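Local coordinates for uncharacterized protein (Pseudomonas syringae pv. tomato, PDB 3K4I) that is of unknown function but belongs to the RraA-like family of alpha/beta proteins and assembles from three copies of its chain, at residues C[44-49]-C[134-139]; C[50-55]-C[170-175]. All coordinates share one frame; numbering follows the deposited sequence.

Interaction 1 of 2, residues C[44-49]-C[134-139]; sequences IASQVP and PLFSRG
Backbone hydrogen bonds join Ala45 and Ser137 in both directions, as an antiparallel hydrogen-bonded pair, and Ser46 with Phe136 forms the non-hydrogen-bonded pair beside it. Past the short strand, Gln47 N reaches Leu135 O at 2.9 Å with an N-H...O angle of 165°. Strand 135-137 also runs parallel to strand 115-119, so strand 45-46 is an antiparallel addition on its other side; Leu135 packs on helix 125-130.

The side-chain amide of Gln47 adds a fourth bond, NE2 to Ser137 O at 3.1 Å. With CG anti to the carbonyl carbon (chi1 -61°) and the chain bent at chi2, it folds back over Ser137, its CG 3.2 Å from Ser137 OG. NE2 stands above the plane of the Ser137 carbonyl, on the face opposite Ala45 N. Ser137 OG donates to Gly139 O at 2.8 Å, while Gln47 OE1 is taken by Arg140.

A water links Ser46 OG and Val48 N to Leu135 O, above one face of the Phe136 ring.

Among carbon contacts, Ile44 CG2 packs on Phe136 CB, Phe136 CD1 comes within 3.4 Å of Ser46 CA, and Ile44 CG1 lies over one face of the Arg138 guanidinium, which forms salt bridges with Asp119 and Asp161.

Two donors thus grip Ser137 O from opposite faces, and Leu135 O serves both Gln47 N and the water, so side chain and solvent extend a very short two-strand pairing.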
ATOM      1  N   ILE C  44      -1.712 -10.851   0.703  1.00  8.56           N
ATOM      2  CA  ILE C  44      -0.809 -10.749   1.853  1.00  7.94           C
ATOM      3  C   ILE C  44       0.463  -9.984   1.425  1.00  8.84           C
ATOM      4  O   ILE C  44       1.387 -10.557   0.842  1.00 10.87           O
ATOM      5  CB  ILE C  44      -0.513 -12.118   2.546  1.00  7.38           C
ATOM      6  CG1 ILE C  44      -1.817 -12.782   3.017  1.00  7.20           C
ATOM      7  CG2 ILE C  44       0.434 -11.908   3.778  1.00  6.26           C
ATOM      8  CD1 ILE C  44      -1.674 -14.025   3.872  1.00  8.76           C
ATOM      9  N   ALA C  45       0.465  -8.688   1.689  1.00  6.92           N
ATOM     10  CA  ALA C  45       1.398  -7.760   1.099  1.00  6.21           C
ATOM     11  C   ALA C  45       2.602  -7.495   1.996  1.00  6.24           C
ATOM     12  O   ALA C  45       2.483  -7.427   3.214  1.00  6.33           O
ATOM     13  CB  ALA C  45       0.686  -6.443   0.748  1.00  7.02           C
ATOM     14  N   SER C  46       3.760  -7.301   1.382  1.00  5.87           N
ATOM     15  CA  SER C  46       4.877  -6.745   2.112  1.00  6.32           C
ATOM     16  C   SER C  46       4.516  -5.369   2.725  1.00  7.09           C
ATOM     17  O   SER C  46       4.068  -4.452   2.019  1.00  7.76           O
ATOM     18  CB  SER C  46       6.088  -6.617   1.190  1.00  7.32           C
ATOM     19  OG  SER C  46       7.116  -5.966   1.903  1.00  7.48           O
ATOM     20  N   GLN C  47       4.732  -5.249   4.044  1.00  6.13           N
ATOM     21  CA  GLN C  47       4.481  -4.001   4.769  1.00  6.76           C
ATOM     22  C   GLN C  47       5.730  -3.185   5.057  1.00  6.74           C
ATOM     23  O   GLN C  47       5.645  -2.051   5.522  1.00  6.40           O
ATOM     24  CB  GLN C  47       3.726  -4.277   6.080  1.00  7.92           C
ATOM     25  CG  GLN C  47       2.341  -4.936   5.893  1.00  7.45           C
ATOM     26  CD  GLN C  47       1.370  -4.104   5.070  1.00  8.54           C
ATOM     27  OE1 GLN C  47       1.436  -2.862   5.051  1.00  8.26           O
ATOM     28  NE2 GLN C  47       0.482  -4.776   4.361  1.00  6.96           N
ATOM     29  N   VAL C  48       6.908  -3.765   4.824  1.00  6.31           N
ATOM     30  CA  VAL C  48       8.133  -3.037   5.108  1.00  6.43           C
ATOM     31  C   VAL C  48       8.949  -3.031   3.830  1.00  6.48           C
ATOM     32  O   VAL C  48       9.466  -4.065   3.429  1.00  7.87           O
ATOM     33  CB  VAL C  48       8.944  -3.656   6.285  1.00  6.16           C
ATOM     34  CG1 VAL C  48      10.255  -2.868   6.504  1.00  9.21           C
ATOM     35  CG2 VAL C  48       8.118  -3.638   7.577  1.00  8.71           C
ATOM     36  N   PRO C  49       9.093  -1.859   3.197  1.00  6.92           N
ATOM     37  CA  PRO C  49       9.844  -1.821   1.939  1.00  7.49           C
ATOM     38  C   PRO C  49      11.288  -2.374   2.031  1.00  7.60           C
ATOM     39  O   PRO C  49      11.984  -2.156   3.027  1.00  7.07           O
ATOM     40  CB  PRO C  49       9.826  -0.330   1.567  1.00  8.02           C
ATOM     41  CG  PRO C  49       8.475   0.151   2.143  1.00 10.97           C
ATOM     42  CD  PRO C  49       8.341  -0.607   3.442  1.00  7.24           C
ATOM     43  N   PRO C 134      10.751  -8.360   8.553  1.00  5.03           N
ATOM     44  CA  PRO C 134       9.962  -8.754   7.403  1.00  4.61           C
ATOM     45  C   PRO C 134       8.518  -9.164   7.757  1.00  5.41           C
ATOM     46  O   PRO C 134       8.257 -10.299   8.152  1.00  6.05           O
ATOM     47  CB  PRO C 134      10.773  -9.912   6.802  1.00  4.77           C
ATOM     48  CG  PRO C 134      12.211  -9.684   7.349  1.00  6.39           C
ATOM     49  CD  PRO C 134      11.900  -9.275   8.756  1.00  4.79           C
ATOM     50  N   LEU C 135       7.623  -8.192   7.638  1.00  4.81           N
ATOM     51  CA  LEU C 135       6.197  -8.380   7.949  1.00  6.09           C
ATOM     52  C   LEU C 135       5.363  -8.328   6.704  1.00  6.04           C
ATOM     53  O   LEU C 135       5.458  -7.374   5.912  1.00  7.44           O
ATOM     54  CB  LEU C 135       5.714  -7.249   8.882  1.00  8.02           C
ATOM     55  CG  LEU C 135       4.201  -7.219   9.183  1.00  7.87           C
ATOM     56  CD1 LEU C 135       3.941  -8.438   9.998  1.00 10.13           C
ATOM     57  CD2 LEU C 135       3.834  -5.986   9.979  1.00  9.96           C
ATOM     58  N   PHE C 136       4.494  -9.326   6.566  1.00  6.00           N
ATOM     59  CA  PHE C 136       3.590  -9.406   5.443  1.00  5.96           C
ATOM     60  C   PHE C 136       2.192  -9.583   5.986  1.00  5.07           C
ATOM     61  O   PHE C 136       1.975 -10.431   6.860  1.00  5.82           O
ATOM     62  CB  PHE C 136       4.035 -10.585   4.592  1.00  6.46           C
ATOM     63  CG  PHE C 136       5.448 -10.465   4.149  1.00  4.75           C
ATOM     64  CD1 PHE C 136       5.756  -9.914   2.903  1.00  5.89           C
ATOM     65  CD2 PHE C 136       6.487 -10.838   4.996  1.00  6.33           C
ATOM     66  CE1 PHE C 136       7.081  -9.775   2.496  1.00  7.09           C
ATOM     67  CE2 PHE C 136       7.839 -10.663   4.604  1.00  7.00           C
ATOM     68  CZ  PHE C 136       8.124 -10.128   3.351  1.00  5.72           C
ATOM     69  N   SER C 137       1.239  -8.788   5.505  1.00  5.91           N
ATOM     70  CA  SER C 137      -0.104  -8.852   6.048  1.00  5.24           C
ATOM     71  C   SER C 137      -1.093  -8.241   5.081  1.00  5.69           C
ATOM     72  O   SER C 137      -0.706  -7.638   4.090  1.00  6.85           O
ATOM     73  CB  SER C 137      -0.173  -8.053   7.361  1.00  5.67           C
ATOM     74  OG  SER C 137      -0.019  -6.666   7.102  1.00  5.35           O
ATOM     75  N   ARG C 138      -2.374  -8.367   5.408  1.00  5.70           N
ATOM     76  CA  ARG C 138      -3.426  -7.737   4.616  1.00  6.71           C
ATOM     77  C   ARG C 138      -3.593  -6.255   4.925  1.00  7.42           C
ATOM     78  O   ARG C 138      -4.507  -5.587   4.409  1.00  9.66           O
ATOM     79  CB  ARG C 138      -4.753  -8.447   4.842  1.00  6.17           C
ATOM     80  CG  ARG C 138      -4.725  -9.902   4.372  1.00  6.69           C
ATOM     81  CD  ARG C 138      -6.127 -10.524   4.311  1.00  5.99           C
ATOM     82  NE  ARG C 138      -5.969 -11.969   4.104  1.00  7.61           N
ATOM     83  CZ  ARG C 138      -5.569 -12.547   2.967  1.00  5.77           C
ATOM     84  NH1 ARG C 138      -5.320 -11.826   1.895  1.00  8.22           N
ATOM     85  NH2 ARG C 138      -5.422 -13.883   2.915  1.00  9.06           N
ATOM     86  N   GLY C 139      -2.757  -5.730   5.798  1.00  6.53           N
ATOM     87  CA  GLY C 139      -2.893  -4.312   6.138  1.00  6.16           C
ATOM     88  C   GLY C 139      -2.448  -3.965   7.529  1.00  5.50           C
ATOM     89  O   GLY C 139      -1.828  -4.793   8.232  1.00  5.18           O
TER
HETATM   90  O   HOH W   1       7.761  -6.656   4.443  1.00  8.94           O

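Interaction 2 of 2, residues C[50-55]-C[170-175]; sequences GTRCVG and LMVCDG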
ATOM      1  N   GLY C  50      11.674  -3.147   1.028  1.00  7.52           N
ATOM      2  CA  GLY C  50      13.035  -3.689   0.947  1.00  8.49           C
ATOM      3  C   GLY C  50      13.346  -4.917   1.781  1.00  7.88           C
ATOM      4  O   GLY C  50      14.526  -5.324   1.895  1.00  8.03           O
ATOM      5  N   THR C  51      12.321  -5.503   2.388  1.00  6.45           N
ATOM      6  CA  THR C  51      12.532  -6.704   3.206  1.00  5.67           C
ATOM      7  C   THR C  51      12.160  -7.993   2.467  1.00  6.29           C
ATOM      8  O   THR C  51      11.434  -7.979   1.455  1.00  7.40           O
ATOM      9  CB  THR C  51      11.758  -6.645   4.537  1.00  6.03           C
ATOM     10  OG1 THR C  51      10.346  -6.440   4.279  1.00  7.43           O
ATOM     11  CG2 THR C  51      12.341  -5.528   5.437  1.00  9.84           C
ATOM     12  N   ARG C  52      12.675  -9.097   2.981  1.00  6.59           N
ATOM     13  CA  ARG C  52      12.350 -10.431   2.484  1.00  7.48           C
ATOM     14  C   ARG C  52      12.661 -11.431   3.582  1.00  6.40           C
ATOM     15  O   ARG C  52      13.367 -11.116   4.527  1.00  6.24           O
ATOM     16  CB  ARG C  52      13.133 -10.745   1.188  1.00  9.01           C
ATOM     17  CG  ARG C  52      14.652 -10.788   1.362  1.00 15.04           C
ATOM     18  CD  ARG C  52      15.359 -10.972   0.010  1.00 11.80           C
ATOM     19  NE  ARG C  52      14.964 -12.181  -0.718  1.00 16.16           N
ATOM     20  CZ  ARG C  52      15.344 -13.419  -0.405  1.00 14.11           C
ATOM     21  NH1 ARG C  52      16.140 -13.636   0.631  1.00 17.13           N
ATOM     22  NH2 ARG C  52      14.925 -14.451  -1.129  1.00 17.54           N
ATOM     23  N   CYS C  53      12.092 -12.615   3.490  1.00  5.41           N
ATOM     24  CA  CYS C  53      12.464 -13.683   4.422  1.00  5.43           C
ATOM     25  C   CYS C  53      12.311 -15.031   3.800  1.00  7.37           C
ATOM     26  O   CYS C  53      11.449 -15.252   2.917  1.00  6.92           O
ATOM     27  CB  CYS C  53      11.671 -13.635   5.756  1.00  4.46           C
ATOM     28  SG  CYS C  53       9.872 -13.698   5.531  1.00  8.83           S
ATOM     29  N   VAL C  54      13.124 -15.939   4.334  1.00  7.73           N
ATOM     30  CA  VAL C  54      13.076 -17.354   4.037  1.00  7.35           C
ATOM     31  C   VAL C  54      13.100 -18.107   5.349  1.00  7.89           C
ATOM     32  O   VAL C  54      13.945 -17.855   6.219  1.00  9.50           O
ATOM     33  CB  VAL C  54      14.317 -17.787   3.202  1.00  7.87           C
ATOM     34  CG1 VAL C  54      14.207 -19.247   2.852  1.00  8.51           C
ATOM     35  CG2 VAL C  54      14.399 -16.933   1.947  1.00  8.38           C
ATOM     36  N   GLY C  55      12.178 -19.043   5.524  1.00  7.19           N
ATOM     37  CA  GLY C  55      12.252 -19.873   6.747  1.00  6.60           C
ATOM     38  C   GLY C  55      11.137 -20.898   6.791  1.00  6.98           C
ATOM     39  O   GLY C  55      10.380 -21.063   5.818  1.00  8.48           O
ATOM     40  N   LEU C 170       8.218 -24.565   3.528  1.00  5.00           N
ATOM     41  CA  LEU C 170       9.179 -23.526   3.231  1.00  5.94           C
ATOM     42  C   LEU C 170       8.464 -22.227   2.824  1.00  5.15           C
ATOM     43  O   LEU C 170       7.731 -22.212   1.834  1.00  5.83           O
ATOM     44  CB  LEU C 170      10.102 -24.033   2.123  1.00  8.06           C
ATOM     45  CG  LEU C 170      11.042 -22.989   1.506  1.00 13.95           C
ATOM     46  CD1 LEU C 170      12.035 -22.487   2.543  1.00 10.28           C
ATOM     47  CD2 LEU C 170      11.751 -23.608   0.296  1.00 10.18           C
HETATM   48  N   MSE C 171       8.725 -21.136   3.548  1.00  5.05           N
HETATM   49  CA  MSE C 171       8.063 -19.825   3.272  1.00  7.67           C
HETATM   50  C   MSE C 171       9.091 -18.889   2.691  1.00  7.61           C
HETATM   51  O   MSE C 171      10.205 -18.726   3.275  1.00  8.72           O
HETATM   52  CB  MSE C 171       7.550 -19.178   4.567  1.00  9.25           C
HETATM   53  CG  MSE C 171       6.543 -19.992   5.341  1.00 10.65           C
HETATM   54 SE   MSE C 171       4.900 -20.372   4.311  1.00 13.50          SE
HETATM   55  CE  MSE C 171       4.296 -18.550   3.902  1.00  9.87           C
ATOM     56  N   VAL C 172       8.758 -18.270   1.560  1.00  6.76           N
ATOM     57  CA  VAL C 172       9.654 -17.269   0.952  1.00  7.85           C
ATOM     58  C   VAL C 172       8.780 -16.071   0.615  1.00  7.88           C
ATOM     59  O   VAL C 172       7.689 -16.227   0.011  1.00  7.15           O
ATOM     60  CB  VAL C 172      10.386 -17.768  -0.291  1.00  8.27           C
ATOM     61  CG1 VAL C 172      11.353 -16.640  -0.820  1.00  7.49           C
ATOM     62  CG2 VAL C 172      11.186 -19.069   0.027  1.00  8.47           C
ATOM     63  N   CYS C 173       9.206 -14.909   1.112  1.00  6.70           N
ATOM     64  CA  CYS C 173       8.421 -13.690   0.978  1.00  5.83           C
ATOM     65  C   CYS C 173       9.320 -12.547   0.584  1.00  5.68           C
ATOM     66  O   CYS C 173      10.428 -12.444   1.104  1.00  5.23           O
ATOM     67  CB  CYS C 173       7.770 -13.332   2.321  1.00  4.02           C
ATOM     68  SG  CYS C 173       6.859 -14.682   3.077  1.00 11.19           S
ATOM     69  N   ASP C 174       8.818 -11.685  -0.304  1.00  6.60           N
ATOM     70  CA  ASP C 174       9.518 -10.465  -0.705  1.00  7.09           C
ATOM     71  C   ASP C 174       8.530  -9.380  -1.123  1.00  6.95           C
ATOM     72  O   ASP C 174       7.336  -9.441  -0.761  1.00  5.95           O
ATOM     73  CB  ASP C 174      10.571 -10.767  -1.805  1.00  8.08           C
ATOM     74  CG  ASP C 174       9.972 -11.367  -3.090  1.00  7.20           C
ATOM     75  OD1 ASP C 174       8.751 -11.245  -3.369  1.00  8.60           O
ATOM     76  OD2 ASP C 174      10.749 -11.969  -3.857  1.00  8.85           O
ATOM     77  N   GLY C 175       9.004  -8.381  -1.861  1.00  6.30           N
ATOM     78  CA  GLY C 175       8.119  -7.275  -2.287  1.00  7.27           C
ATOM     79  C   GLY C 175       6.896  -7.697  -3.090  1.00  7.89           C
ATOM     80  O   GLY C 175       5.857  -6.995  -3.082  1.00  9.21           O
TER
HETATM   81  O   HOH W   2      13.361 -11.899  -3.400  1.00 21.27           O
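Val54 and Val172 form an antiparallel non-hydrogen-bonded pair, their side chains side by side and pointing the same way. From Val54 CB the two methyls part: CG1, anti to the backbone N (chi1 -177°), reaches Leu170 CD1 at 3.9 Å, the two side chains crossing obliquely, whereas CG2 meets Val172 CG1 at 4.1 Å. CG1 is also 4.1 Å from Val172 CG2, so both branches of each valine take part.

Hydrogen-bonded pairs flank the valines. Cys53 and Cys173 exchange two bonds, as do Gly55 and Met171, where Met171 N to Gly55 O is 2.8 Å with an N-H...O angle of 169°. The axes of strands 53-55 and 170-174 approach to 4.9 Å and are antiparallel at 178°. On the face opposite the valines, Cys53 SG packs 3.9 Å from Cys173 CB, and Met171, a selenomethionine, turns its end away from Gly55.

Toward the loop, Arg52 CB touches Asp174 CB, and a water at the guanidinium edge accepts from Arg52 NE and donates to Asp174 OD2. Arg52 NH2 bonds to Cys20 O; Asp174 OD1 is hydrogen-bonded to Thr25 OG1.

Gly175 N bonds to Asp126 of a second subunit. Cys20, next to helix 14-19, touches Val54 and Leu170 on the valine face. Strand 177-181 continues the sheet beyond 170-174, and strand 53-63 also pairs in parallel with strand 85-90, whose Val86 meets Cys53 and Met171.

Overall arrangement
The centres of interactions 1 and 2 lie about 10 Å apart, and the strands of all four segments belong to one mixed sheet. Along the chain the order is 44-49, 50-55, 134-139, 170-175, so the contacts interleave: two consecutive segments each pair antiparallel with a distant partner. The two contacts also touch directly. Phe136 CZ lies 3.4 Å from Cys173 CB, and Pro134 CG is 3.4 Å from Arg52 O. The ring of interaction 1 therefore packs on the cysteine face of interaction 2, tying early and late parts of the chain into one core, with interaction 2 nearer the centre of the chain (about 6 Å against 10 Å, centre to centre).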